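Local structure of COPII coat assembly protein SEC16 (Saccharomyces cerevisiae, 3MZK) at residues 180-185 / 195-200; 245-248 / 254-257; 250-255 / 297-302; 338-343 / 357-362; 387-390 / 395-398. The protein takes part in initiating assembly of the COPII coat, which forms transport vesicles at the endoplasmic reticulum and selects their cargo, and is also involved in autophagy. All blocks are in the same frame, centred on the assembly; numbering follows the deposited sequence.

Contact 1 (180-185 / 195-200); sequences AIALLV and SEVIQK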
# COMPACT_ATOMS: atom_id res chain seq x y z
N ALA B 180 -28.97 0.16 -2.66
CA ALA B 180 -28.16 0.31 -1.46
C ALA B 180 -27.33 -0.94 -1.22
O ALA B 180 -26.11 -0.89 -1.20
CB ALA B 180 -29.05 0.62 -0.26
N ILE B 181 -28.01 -2.08 -1.03
CA ILE B 181 -27.31 -3.34 -0.81
C ILE B 181 -26.55 -3.73 -2.06
O ILE B 181 -25.53 -4.40 -1.99
CB ILE B 181 -28.28 -4.49 -0.48
CG1 ILE B 181 -29.71 -3.97 -0.45
CG2 ILE B 181 -27.91 -5.17 0.84
CD1 ILE B 181 -30.69 -4.99 0.05
N ALA B 182 -27.07 -3.32 -3.21
CA ALA B 182 -26.38 -3.59 -4.46
C ALA B 182 -24.98 -3.00 -4.37
O ALA B 182 -24.00 -3.67 -4.66
CB ALA B 182 -27.15 -3.00 -5.63
N LEU B 183 -24.90 -1.75 -3.92
CA LEU B 183 -23.62 -1.07 -3.74
C LEU B 183 -22.75 -1.80 -2.72
O LEU B 183 -21.57 -2.05 -2.96
CB LEU B 183 -23.83 0.40 -3.32
CG LEU B 183 -24.29 1.33 -4.44
CD1 LEU B 183 -24.54 2.75 -3.93
CD2 LEU B 183 -23.27 1.34 -5.58
N LEU B 184 -23.35 -2.14 -1.58
CA LEU B 184 -22.65 -2.89 -0.54
C LEU B 184 -22.07 -4.20 -1.08
O LEU B 184 -20.87 -4.43 -1.00
CB LEU B 184 -23.58 -3.16 0.63
CG LEU B 184 -24.04 -1.87 1.31
CD1 LEU B 184 -25.05 -2.16 2.42
CD2 LEU B 184 -22.84 -1.11 1.85
N VAL B 185 -22.93 -5.05 -1.62
CA VAL B 185 -22.47 -6.31 -2.19
C VAL B 185 -21.40 -6.04 -3.24
O VAL B 185 -20.37 -6.70 -3.28
CB VAL B 185 -23.63 -7.12 -2.81
CG1 VAL B 185 -23.09 -8.30 -3.59
CG2 VAL B 185 -24.59 -7.58 -1.73
N SER B 195 -19.04 0.01 -10.19
CA SER B 195 -19.36 1.02 -11.20
C SER B 195 -20.68 0.71 -11.91
O SER B 195 -21.51 1.60 -12.11
CB SER B 195 -18.22 1.13 -12.21
OG SER B 195 -18.58 1.97 -13.29
N GLU B 196 -20.87 -0.54 -12.30
CA GLU B 196 -22.08 -0.94 -13.00
C GLU B 196 -23.32 -0.64 -12.17
O GLU B 196 -24.36 -0.24 -12.70
CB GLU B 196 -22.03 -2.42 -13.38
N VAL B 197 -23.22 -0.85 -10.86
CA VAL B 197 -24.33 -0.56 -9.97
C VAL B 197 -24.63 0.93 -9.97
O VAL B 197 -25.80 1.34 -9.96
CB VAL B 197 -24.03 -1.02 -8.52
CG1 VAL B 197 -25.17 -0.63 -7.59
CG2 VAL B 197 -23.80 -2.53 -8.49
N ILE B 198 -23.59 1.75 -9.99
CA ILE B 198 -23.75 3.20 -10.00
C ILE B 198 -24.56 3.63 -11.22
O ILE B 198 -25.48 4.43 -11.12
CB ILE B 198 -22.40 3.93 -10.01
CG1 ILE B 198 -21.53 3.47 -8.84
CG2 ILE B 198 -22.62 5.43 -9.96
CD1 ILE B 198 -20.21 4.18 -8.75
N GLN B 199 -24.20 3.07 -12.37
CA GLN B 199 -24.89 3.38 -13.61
C GLN B 199 -26.37 3.00 -13.52
O GLN B 199 -27.24 3.82 -13.83
CB GLN B 199 -24.23 2.66 -14.78
CG GLN B 199 -22.74 2.91 -14.90
CD GLN B 199 -22.20 2.64 -16.29
OE1 GLN B 199 -22.96 2.52 -17.25
NE2 GLN B 199 -20.88 2.54 -16.40
N LYS B 200 -26.64 1.77 -13.09
CA LYS B 200 -28.02 1.28 -13.03
C LYS B 200 -28.86 2.14 -12.09
O LYS B 200 -30.01 2.44 -12.37
CB LYS B 200 -28.07 -0.21 -12.64
CG LYS B 200 -27.77 -1.20 -13.85
CD LYS B 200 -27.45 -2.66 -13.35
CE LYS B 200 -27.04 -3.60 -14.54
NZ LYS B 200 -26.65 -5.00 -14.01
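Val197 fits its two-branched side chain against Ala182 and Leu183 of the facing helix, and this trio carries most of the contact. Its CG1 methyl does the main work: it lies 3.7 Å from Ala182 CB and 3.4 Å from Leu183 CD2, so one methyl touches two consecutive residues. CG1 stands anti to the backbone N of Val197 (chi1 176°), which leaves the second branch, CG2, beside that N and about 4.0 Å from the carbonyl O of Ala182. A beta-branched valine suits this place because it is broad close to its own backbone and fills the space between the helices without a long reach.

Ala182 is the small partner. It points at segment 195-200, and having only a methyl it lets the backbones come near: the CA atoms of Leu183 and Val197 are 6.3 Å apart. Leu183 starts out alongside the interface, and its CD2 branch then turns in, meeting Val197 at a slant and reaching 4.3 Å from Ile198 CG1. No hydrogen bond crosses; the contact is apolar and buried. Leu170 of helix 166-175 lies against Val197, Leu174 of the same helix against Ala182, while Leu183 also packs on Leu184 of the second subunit, another copy of this protein.

The axes of the two segments approach to 9.3 Å at 165°, nearly antiparallel. Helices 179-187 and 191-203 thus form an antiparallel helical hairpin, the building unit of a stacked alpha-helical domain of the ACE1 type, and here it also borders the dimer interface.

Contact 2 (245-248 / 254-257); sequences SQWA and SIVA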
# COMPACT_ATOMS: atom_id res chain seq x y z
N SER B 245 -19.97 13.02 -25.13
CA SER B 245 -18.63 13.54 -25.41
C SER B 245 -18.70 15.04 -25.68
O SER B 245 -17.78 15.78 -25.31
CB SER B 245 -18.00 12.81 -26.60
OG SER B 245 -18.65 13.13 -27.81
N GLN B 246 -19.77 15.49 -26.31
CA GLN B 246 -19.97 16.91 -26.55
C GLN B 246 -20.16 17.62 -25.21
O GLN B 246 -19.65 18.73 -25.01
CB GLN B 246 -21.18 17.15 -27.45
N TRP B 247 -20.88 16.98 -24.30
CA TRP B 247 -21.08 17.53 -22.97
C TRP B 247 -19.76 17.64 -22.21
O TRP B 247 -19.46 18.67 -21.62
CB TRP B 247 -22.07 16.68 -22.18
CG TRP B 247 -22.04 16.93 -20.70
CD1 TRP B 247 -22.65 17.95 -20.03
CD2 TRP B 247 -21.36 16.15 -19.71
NE1 TRP B 247 -22.39 17.85 -18.68
CE2 TRP B 247 -21.60 16.75 -18.46
CE3 TRP B 247 -20.56 15.00 -19.76
CZ2 TRP B 247 -21.08 16.25 -17.27
CZ3 TRP B 247 -20.05 14.50 -18.58
CH2 TRP B 247 -20.31 15.12 -17.35
N ALA B 248 -18.98 16.56 -22.26
CA ALA B 248 -17.72 16.49 -21.52
C ALA B 248 -16.72 17.53 -22.00
O ALA B 248 -16.06 18.18 -21.19
CB ALA B 248 -17.13 15.10 -21.63
N SER B 254 -15.68 22.83 -15.43
CA SER B 254 -16.43 22.57 -14.20
C SER B 254 -16.26 21.13 -13.73
O SER B 254 -16.35 20.84 -12.54
CB SER B 254 -17.91 22.91 -14.38
OG SER B 254 -18.45 22.21 -15.49
N ILE B 255 -16.04 20.22 -14.68
CA ILE B 255 -15.83 18.82 -14.36
C ILE B 255 -14.55 18.62 -13.55
O ILE B 255 -14.57 18.07 -12.46
CB ILE B 255 -15.76 17.96 -15.63
CG1 ILE B 255 -17.08 18.02 -16.40
CG2 ILE B 255 -15.41 16.53 -15.29
CD1 ILE B 255 -17.10 17.18 -17.66
N VAL B 256 -13.43 19.06 -14.11
CA VAL B 256 -12.16 18.98 -13.41
C VAL B 256 -12.24 19.70 -12.07
O VAL B 256 -11.73 19.22 -11.06
CB VAL B 256 -11.01 19.54 -14.27
CG1 VAL B 256 -9.69 19.50 -13.51
CG2 VAL B 256 -10.90 18.75 -15.56
N ALA B 257 -12.89 20.86 -12.06
CA ALA B 257 -13.02 21.66 -10.84
C ALA B 257 -13.76 20.90 -9.75
O ALA B 257 -13.41 20.99 -8.57
CB ALA B 257 -13.72 22.98 -11.14
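In the helical Sec23-binding domain, helices 242-250 and 252-261 follow each other with a single residue between them, and Ile255 and Trp247 meet across the junction. The contact depends on one methyl group. Ile255 CD1 sits over a face of the Trp247 indole, 4.1 Å from the centroid of its six-membered ring and 22° off the ring normal, the geometry of a CH-pi interaction. It is displaced toward the rim, which is why its nearest ring atom is Trp247 CH2, at 3.8 Å.

Two torsions bring the partners together. Trp247 starts alongside the interface, but with CG anti to the backbone N (chi1 163°) its indole swings toward the second helix. Ile255 heads straight for the first helix, and because CD1 continues its branch in an extended line (chi2 -179°) the methyl ends as far out as the chain allows. The same CD1 also touches the backbone, 3.8 Å from Ala248 O, and more loosely Ala248 CB, at 4.5 Å. An alanine is well placed here, since a small side chain leaves the isoleucine access to the indole. Tryptophan in turn offers the methyl a broad flat face.

Helix 214-226 closes in from around the pair: its Phe219 and His218 lie against Trp247, and its Leu222 against Ile255, which also meets Phe280 of helix 275-290. The contact is thus a CH-pi junction between two successive helices of the ACE1-type helical domain, with helices 214-226 and 275-290 packed against it.

Contact 3 (250-255 / 297-302); sequences ENWKSI and ASTLFI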
# COMPACT_ATOMS: atom_id res chain seq x y z
N GLU B 250 -17.44 20.25 -23.67
CA GLU B 250 -18.00 21.58 -23.51
C GLU B 250 -17.94 22.06 -22.06
O GLU B 250 -17.86 23.26 -21.81
CB GLU B 250 -19.43 21.63 -24.04
N ASN B 251 -17.97 21.13 -21.12
CA ASN B 251 -17.97 21.48 -19.70
C ASN B 251 -16.76 21.00 -18.92
O ASN B 251 -16.83 20.83 -17.70
CB ASN B 251 -19.24 20.95 -19.02
CG ASN B 251 -20.50 21.58 -19.57
OD1 ASN B 251 -20.97 22.60 -19.07
ND2 ASN B 251 -21.04 20.98 -20.63
N TRP B 252 -15.64 20.78 -19.61
CA TRP B 252 -14.46 20.21 -18.97
C TRP B 252 -13.98 21.03 -17.78
O TRP B 252 -13.46 20.48 -16.81
CB TRP B 252 -13.32 20.05 -19.98
CG TRP B 252 -12.69 21.34 -20.42
CD1 TRP B 252 -13.08 22.13 -21.47
CD2 TRP B 252 -11.55 21.99 -19.83
NE1 TRP B 252 -12.26 23.23 -21.56
CE2 TRP B 252 -11.31 23.17 -20.57
CE3 TRP B 252 -10.72 21.69 -18.75
CZ2 TRP B 252 -10.28 24.04 -20.27
CZ3 TRP B 252 -9.69 22.57 -18.45
CH2 TRP B 252 -9.48 23.72 -19.20
N LYS B 253 -14.16 22.34 -17.85
CA LYS B 253 -13.69 23.21 -16.78
C LYS B 253 -14.35 22.92 -15.43
O LYS B 253 -13.67 22.79 -14.42
CB LYS B 253 -13.87 24.67 -17.17
CG LYS B 253 -12.69 25.24 -17.92
CD LYS B 253 -12.89 26.72 -18.19
CE LYS B 253 -11.75 27.31 -18.99
NZ LYS B 253 -12.04 28.72 -19.32
N SER B 254 -15.68 22.83 -15.43
CA SER B 254 -16.43 22.57 -14.20
C SER B 254 -16.26 21.13 -13.73
O SER B 254 -16.35 20.84 -12.54
CB SER B 254 -17.91 22.91 -14.38
OG SER B 254 -18.45 22.21 -15.49
N ILE B 255 -16.04 20.22 -14.68
CA ILE B 255 -15.83 18.82 -14.36
C ILE B 255 -14.55 18.62 -13.55
O ILE B 255 -14.57 18.07 -12.46
CB ILE B 255 -15.76 17.96 -15.63
CG1 ILE B 255 -17.08 18.02 -16.40
CG2 ILE B 255 -15.41 16.53 -15.29
CD1 ILE B 255 -17.10 17.18 -17.66
N ALA B 297 -6.46 20.13 -22.77
CA ALA B 297 -5.59 19.00 -22.45
C ALA B 297 -4.35 19.43 -21.69
O ALA B 297 -4.01 18.85 -20.66
CB ALA B 297 -5.20 18.27 -23.73
N SER B 298 -3.67 20.46 -22.18
CA SER B 298 -2.45 20.96 -21.55
C SER B 298 -2.71 21.47 -20.14
O SER B 298 -1.87 21.32 -19.26
CB SER B 298 -1.81 22.06 -22.39
OG SER B 298 -1.24 21.53 -23.57
N THR B 299 -3.87 22.08 -19.93
CA THR B 299 -4.26 22.52 -18.60
C THR B 299 -4.26 21.32 -17.64
O THR B 299 -3.63 21.37 -16.58
CB THR B 299 -5.65 23.21 -18.61
OG1 THR B 299 -5.64 24.28 -19.55
CG2 THR B 299 -6.00 23.76 -17.25
N LEU B 300 -4.94 20.24 -18.02
CA LEU B 300 -4.99 19.05 -17.18
C LEU B 300 -3.60 18.47 -16.92
O LEU B 300 -3.30 18.08 -15.79
CB LEU B 300 -5.91 17.98 -17.77
CG LEU B 300 -7.31 18.45 -18.17
CD1 LEU B 300 -8.26 17.27 -18.30
CD2 LEU B 300 -7.84 19.47 -17.18
N PHE B 301 -2.76 18.42 -17.95
CA PHE B 301 -1.41 17.88 -17.82
C PHE B 301 -0.56 18.70 -16.86
O PHE B 301 0.22 18.16 -16.07
CB PHE B 301 -0.71 17.80 -19.19
CG PHE B 301 -1.34 16.81 -20.13
CD1 PHE B 301 -2.01 15.70 -19.65
CD2 PHE B 301 -1.25 17.00 -21.50
CE1 PHE B 301 -2.59 14.79 -20.52
CE2 PHE B 301 -1.83 16.09 -22.39
CZ PHE B 301 -2.50 14.98 -21.90
N ILE B 302 -0.72 20.02 -16.93
CA ILE B 302 -0.04 20.94 -16.02
C ILE B 302 -0.44 20.68 -14.57
O ILE B 302 0.41 20.52 -13.69
CB ILE B 302 -0.36 22.40 -16.38
CG1 ILE B 302 0.29 22.77 -17.71
CG2 ILE B 302 0.12 23.33 -15.28
CD1 ILE B 302 -0.27 24.03 -18.35
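Trp252 reaches across from the first turn of helix 252-261 to Thr299 and Leu300 of helix 294-303, joining two helices of the ACE1-type helical stack that lie well apart in sequence. The gap is wide, with the CA atoms of Trp252 and Ala297 9.6 Å apart, and a tryptophan is long enough to span it.

The contacts between the helices are van der Waals and mostly apolar. The six-membered end of the indole does the touching: Trp252 CZ3 meets Leu300 CD2 at 3.8 Å, while Trp252 CH2 lies 3.9 Å from Thr299 CB. Thr299 stands across the indole at about a right angle, with CB, CG2 and OG1 all at van der Waals range. OG1 makes its hydrogen bond to the carbonyl of Ala295, one turn back, and not to the indole, so a threonine can face an apolar neighbour here with its polar atom satisfied. With CG in the crowded position between its backbone N and carbonyl carbon (chi1 71°), Trp252 carries the indole toward both partners. Lys253 CG lies over one indole face, its amine going on to a salt bridge with Asp99, and Phe284 of helix 275-290 touches both Trp252 and Leu300.

No hydrogen bond joins the two segments; within 250-255, polar bonds secure the helix start. Asn251 holds the N-cap position, but its side chain does not cap; its backbone carbonyl accepts the first-turn bond, Ile255 N lying 3.2 Å from Asn251 O. Ser254 folds its hydroxyl back to the same acceptor: Ser254 OG donates to Asn251 O at 3.1 Å, tilted 23° from the carbonyl plane.

Contact 4 (338-343 / 357-362); sequences IYEYIF and PQKIYH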
# COMPACT_ATOMS: atom_id res chain seq x y z
N ILE B 338 8.66 28.43 -18.06
CA ILE B 338 8.15 28.62 -16.71
C ILE B 338 7.79 27.28 -16.07
O ILE B 338 8.15 27.00 -14.91
CB ILE B 338 6.93 29.55 -16.70
CG1 ILE B 338 7.36 30.97 -17.07
CG2 ILE B 338 6.24 29.52 -15.33
CD1 ILE B 338 6.22 31.95 -17.21
N TYR B 339 7.08 26.44 -16.82
CA TYR B 339 6.71 25.11 -16.36
C TYR B 339 7.97 24.32 -16.02
O TYR B 339 7.98 23.55 -15.06
CB TYR B 339 5.90 24.39 -17.44
CG TYR B 339 5.25 23.10 -17.01
CD1 TYR B 339 4.41 23.07 -15.90
CD2 TYR B 339 5.45 21.92 -17.72
CE1 TYR B 339 3.80 21.88 -15.50
CE2 TYR B 339 4.84 20.74 -17.33
CZ TYR B 339 4.01 20.73 -16.22
OH TYR B 339 3.41 19.55 -15.82
N GLU B 340 9.03 24.52 -16.78
CA GLU B 340 10.30 23.85 -16.51
C GLU B 340 10.91 24.35 -15.21
O GLU B 340 11.37 23.56 -14.37
CB GLU B 340 11.28 24.05 -17.65
CG GLU B 340 12.60 23.33 -17.47
CD GLU B 340 13.61 23.68 -18.54
OE1 GLU B 340 13.77 24.89 -18.82
OE2 GLU B 340 14.23 22.76 -19.11
N TYR B 341 10.91 25.67 -15.04
CA TYR B 341 11.44 26.27 -13.82
C TYR B 341 10.75 25.70 -12.59
O TYR B 341 11.40 25.43 -11.58
CB TYR B 341 11.28 27.79 -13.86
CG TYR B 341 11.88 28.51 -12.68
CD1 TYR B 341 13.26 28.57 -12.51
CD2 TYR B 341 11.07 29.12 -11.72
CE1 TYR B 341 13.82 29.22 -11.43
CE2 TYR B 341 11.62 29.78 -10.63
CZ TYR B 341 13.00 29.83 -10.49
OH TYR B 341 13.55 30.48 -9.42
N ILE B 342 9.44 25.50 -12.68
CA ILE B 342 8.67 24.97 -11.56
C ILE B 342 9.16 23.57 -11.16
O ILE B 342 9.31 23.26 -9.98
CB ILE B 342 7.17 24.95 -11.88
CG1 ILE B 342 6.63 26.38 -11.97
CG2 ILE B 342 6.40 24.17 -10.83
CD1 ILE B 342 5.23 26.46 -12.51
N PHE B 343 9.42 22.72 -12.16
CA PHE B 343 9.97 21.40 -11.91
C PHE B 343 11.36 21.49 -11.31
O PHE B 343 11.83 20.56 -10.66
CB PHE B 343 10.08 20.61 -13.22
CG PHE B 343 8.83 19.87 -13.60
CD1 PHE B 343 8.87 18.51 -13.83
CD2 PHE B 343 7.62 20.54 -13.72
CE1 PHE B 343 7.72 17.81 -14.18
CE2 PHE B 343 6.47 19.86 -14.07
CZ PHE B 343 6.52 18.49 -14.30
N PRO B 357 15.19 22.57 -28.31
CA PRO B 357 14.99 23.19 -29.62
C PRO B 357 14.17 24.47 -29.51
O PRO B 357 14.52 25.46 -30.15
CB PRO B 357 14.20 22.13 -30.38
CG PRO B 357 14.68 20.86 -29.80
CD PRO B 357 14.87 21.13 -28.34
N GLN B 358 13.12 24.46 -28.70
CA GLN B 358 12.26 25.63 -28.56
C GLN B 358 13.01 26.79 -27.95
O GLN B 358 12.77 27.94 -28.30
CB GLN B 358 11.02 25.31 -27.73
CG GLN B 358 9.94 26.38 -27.77
CD GLN B 358 8.73 26.04 -26.91
OE1 GLN B 358 7.59 26.15 -27.35
NE2 GLN B 358 8.99 25.65 -25.66
N LYS B 359 13.94 26.50 -27.04
CA LYS B 359 14.76 27.54 -26.42
C LYS B 359 15.69 28.21 -27.43
O LYS B 359 15.87 29.43 -27.40
CB LYS B 359 15.58 26.96 -25.27
CG LYS B 359 14.76 26.53 -24.07
CD LYS B 359 15.66 26.19 -22.90
CE LYS B 359 14.88 25.62 -21.74
NZ LYS B 359 15.80 25.15 -20.67
N ILE B 360 16.28 27.41 -28.31
CA ILE B 360 17.15 27.94 -29.35
C ILE B 360 16.33 28.79 -30.31
O ILE B 360 16.75 29.87 -30.72
CB ILE B 360 17.84 26.80 -30.13
CG1 ILE B 360 18.67 25.93 -29.19
CG2 ILE B 360 18.72 27.37 -31.24
CD1 ILE B 360 19.36 24.78 -29.89
N TYR B 361 15.15 28.29 -30.64
CA TYR B 361 14.21 29.03 -31.47
C TYR B 361 13.82 30.34 -30.80
O TYR B 361 13.59 31.35 -31.47
CB TYR B 361 12.98 28.15 -31.72
CG TYR B 361 11.73 28.88 -32.12
CD1 TYR B 361 11.65 29.58 -33.31
CD2 TYR B 361 10.60 28.83 -31.31
CE1 TYR B 361 10.49 30.23 -33.67
CE2 TYR B 361 9.44 29.48 -31.67
CZ TYR B 361 9.38 30.17 -32.85
OH TYR B 361 8.22 30.81 -33.19
N HIS B 362 13.77 30.32 -29.47
CA HIS B 362 13.49 31.51 -28.68
C HIS B 362 14.61 32.52 -28.91
O HIS B 362 14.36 33.67 -29.26
CB HIS B 362 13.38 31.13 -27.20
CG HIS B 362 13.02 32.27 -26.29
ND1 HIS B 362 13.03 32.16 -24.92
CD2 HIS B 362 12.64 33.54 -26.57
CE1 HIS B 362 12.67 33.31 -24.38
NE2 HIS B 362 12.44 34.17 -25.36
O HOH W 1 15.56 22.44 -21.58
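Lys359 brings its amine in obliquely to the Glu340 carboxylate across a wide gap between segments 338-343 and 357-362, whose nearest CA atoms, those of these two residues, are 11.5 Å apart. Two long, stretched side chains span it. Glu340 sends CG anti to its backbone N (chi1 -178°) and stays extended, while Lys359 places CG beside its own N (chi1 -68°) and then runs straight to the amine. The salt bridge is uneven: Lys359 NZ donates to Glu340 OE1 at 2.8 Å, on the syn lone pair of that oxygen, and only weakly to Glu340 OE2, at 3.3 Å. A water makes up for the longer leg, accepting from Lys359 NZ at 2.9 Å and donating to Glu340 OE2 at 2.8 Å. Glu340 OE2 also receives the backbone N-H of Phe352, which further fixes the carboxylate. Replacing Glu340 with a glutamine would probably leave the largely buried lysine charge without its counter-ion and disturb the bridging water. This interhelical salt bridge joins successive helices of the ACE1-type domain, which also pack directly where Gln358, Tyr361 and His362 touch Ile333; helix 330-344 further rests on helix 101-111, and helix 356-368 on helix 394-409.

Contact 5 (387-390 / 395-398); sequences RKLP and LTIN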
# COMPACT_ATOMS: atom_id res chain seq x y z
N ARG B 387 26.23 21.07 -23.55
CA ARG B 387 27.50 20.39 -23.29
C ARG B 387 27.37 19.38 -22.15
O ARG B 387 28.23 18.52 -21.98
CB ARG B 387 28.62 21.40 -23.00
CG ARG B 387 29.19 22.05 -24.26
CD ARG B 387 30.37 22.96 -23.96
NE ARG B 387 29.96 24.23 -23.36
CZ ARG B 387 29.90 24.45 -22.05
NH1 ARG B 387 30.21 23.49 -21.20
NH2 ARG B 387 29.51 25.64 -21.60
N LYS B 388 26.28 19.47 -21.39
CA LYS B 388 26.00 18.52 -20.33
C LYS B 388 25.14 17.37 -20.85
O LYS B 388 24.40 16.75 -20.10
CB LYS B 388 25.30 19.20 -19.15
N LEU B 389 25.24 17.11 -22.15
CA LEU B 389 24.48 16.02 -22.77
C LEU B 389 25.43 15.00 -23.40
O LEU B 389 26.59 15.31 -23.66
CB LEU B 389 23.53 16.58 -23.84
CG LEU B 389 22.20 17.18 -23.38
CD1 LEU B 389 21.56 18.01 -24.49
CD2 LEU B 389 21.26 16.08 -22.92
N PRO B 390 24.93 13.78 -23.64
CA PRO B 390 25.72 12.76 -24.33
C PRO B 390 26.24 13.29 -25.67
O PRO B 390 25.45 13.57 -26.57
CB PRO B 390 24.72 11.63 -24.56
CG PRO B 390 23.70 11.80 -23.49
CD PRO B 390 23.60 13.28 -23.25
N LEU B 395 20.36 14.07 -31.19
CA LEU B 395 19.82 15.32 -30.68
C LEU B 395 20.93 16.28 -30.29
O LEU B 395 20.93 17.45 -30.69
CB LEU B 395 18.90 15.06 -29.48
CG LEU B 395 17.43 14.79 -29.78
CD1 LEU B 395 17.26 13.93 -31.04
CD2 LEU B 395 16.75 14.13 -28.59
N THR B 396 21.89 15.77 -29.53
CA THR B 396 22.99 16.59 -29.05
C THR B 396 23.72 17.27 -30.21
O THR B 396 23.98 18.47 -30.17
CB THR B 396 24.00 15.75 -28.26
OG1 THR B 396 23.32 15.04 -27.23
CG2 THR B 396 25.07 16.64 -27.65
N ILE B 397 24.03 16.49 -31.24
CA ILE B 397 24.81 16.96 -32.39
C ILE B 397 24.09 18.04 -33.18
O ILE B 397 24.69 19.05 -33.56
CB ILE B 397 25.14 15.79 -33.33
CG1 ILE B 397 25.94 14.73 -32.58
CG2 ILE B 397 25.90 16.30 -34.54
CD1 ILE B 397 25.93 13.37 -33.25
N ASN B 398 22.81 17.82 -33.44
CA ASN B 398 21.97 18.80 -34.11
C ASN B 398 21.80 20.10 -33.33
O ASN B 398 21.99 21.19 -33.88
CB ASN B 398 20.60 18.20 -34.41
CG ASN B 398 20.65 17.17 -35.51
OD1 ASN B 398 21.46 17.28 -36.42
ND2 ASN B 398 19.80 16.16 -35.42
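Thr396 hydrogen-bonds to the carbonyl of Pro390, tying the loop that leaves helix 372-387 to the start of helix 394-409. Segment 395-398 enters with Leu395, which belongs to the opening turn of the helix, and the next residue makes the contact. Thr396 OG1 donates to Pro390 O at 2.7 Å; the donor stands 29° out of the carbonyl plane, and the C=O...donor angle is 145°. The first torsion accounts for the reach: OG1 lies anti to the carbonyl carbon of Thr396 (chi1 -53°), while the CG2 methyl takes the place anti to the backbone N. That methyl and the hydroxyl both border Leu389, whose CB is 3.7 Å from Thr396 OG1.

Proline suits the loop because its ring limits phi of the backbone there and so restrains the direction of the carbonyl that follows. Threonine supplies a short donor with a methyl beside it, and a valine in its place would probably keep the apolar touch on Leu389 but leave Pro390 O without this donor, letting the loop drift from the helix.

Farther along, Ile397 and Asn398 turn to other partners. Ile397 packs on a side chain of another protein's chain, and Asn398 OD1 accepts from the backbone of that chain as well as from Arg401 of its own helix. In this helical domain the bond from side chain to backbone fastens the interhelical connection 388-393 to the first turn of helix 394-409.

In the fold
From the N-terminal end, contact 1 closes the short turn between helices 179-187 and 191-203, beside the second subunit. Contact 2 then spans the one-residue break between helices 242-250 and 252-261. Contact 3 starts on this same ground, sharing Ser254 and Ile255, but closes a far longer excursion through helix 275-290; the two touch where Val256 meets Leu300. Contact 4 comes next in series and bridges helices 330-344 and 356-368, with Tyr339 resting on the end of segment 297-302. Contact 5 closes the last loop, its centre about 16 Å from that of contact 4 and about 55 Å from that of contact 1, across the chain's centre.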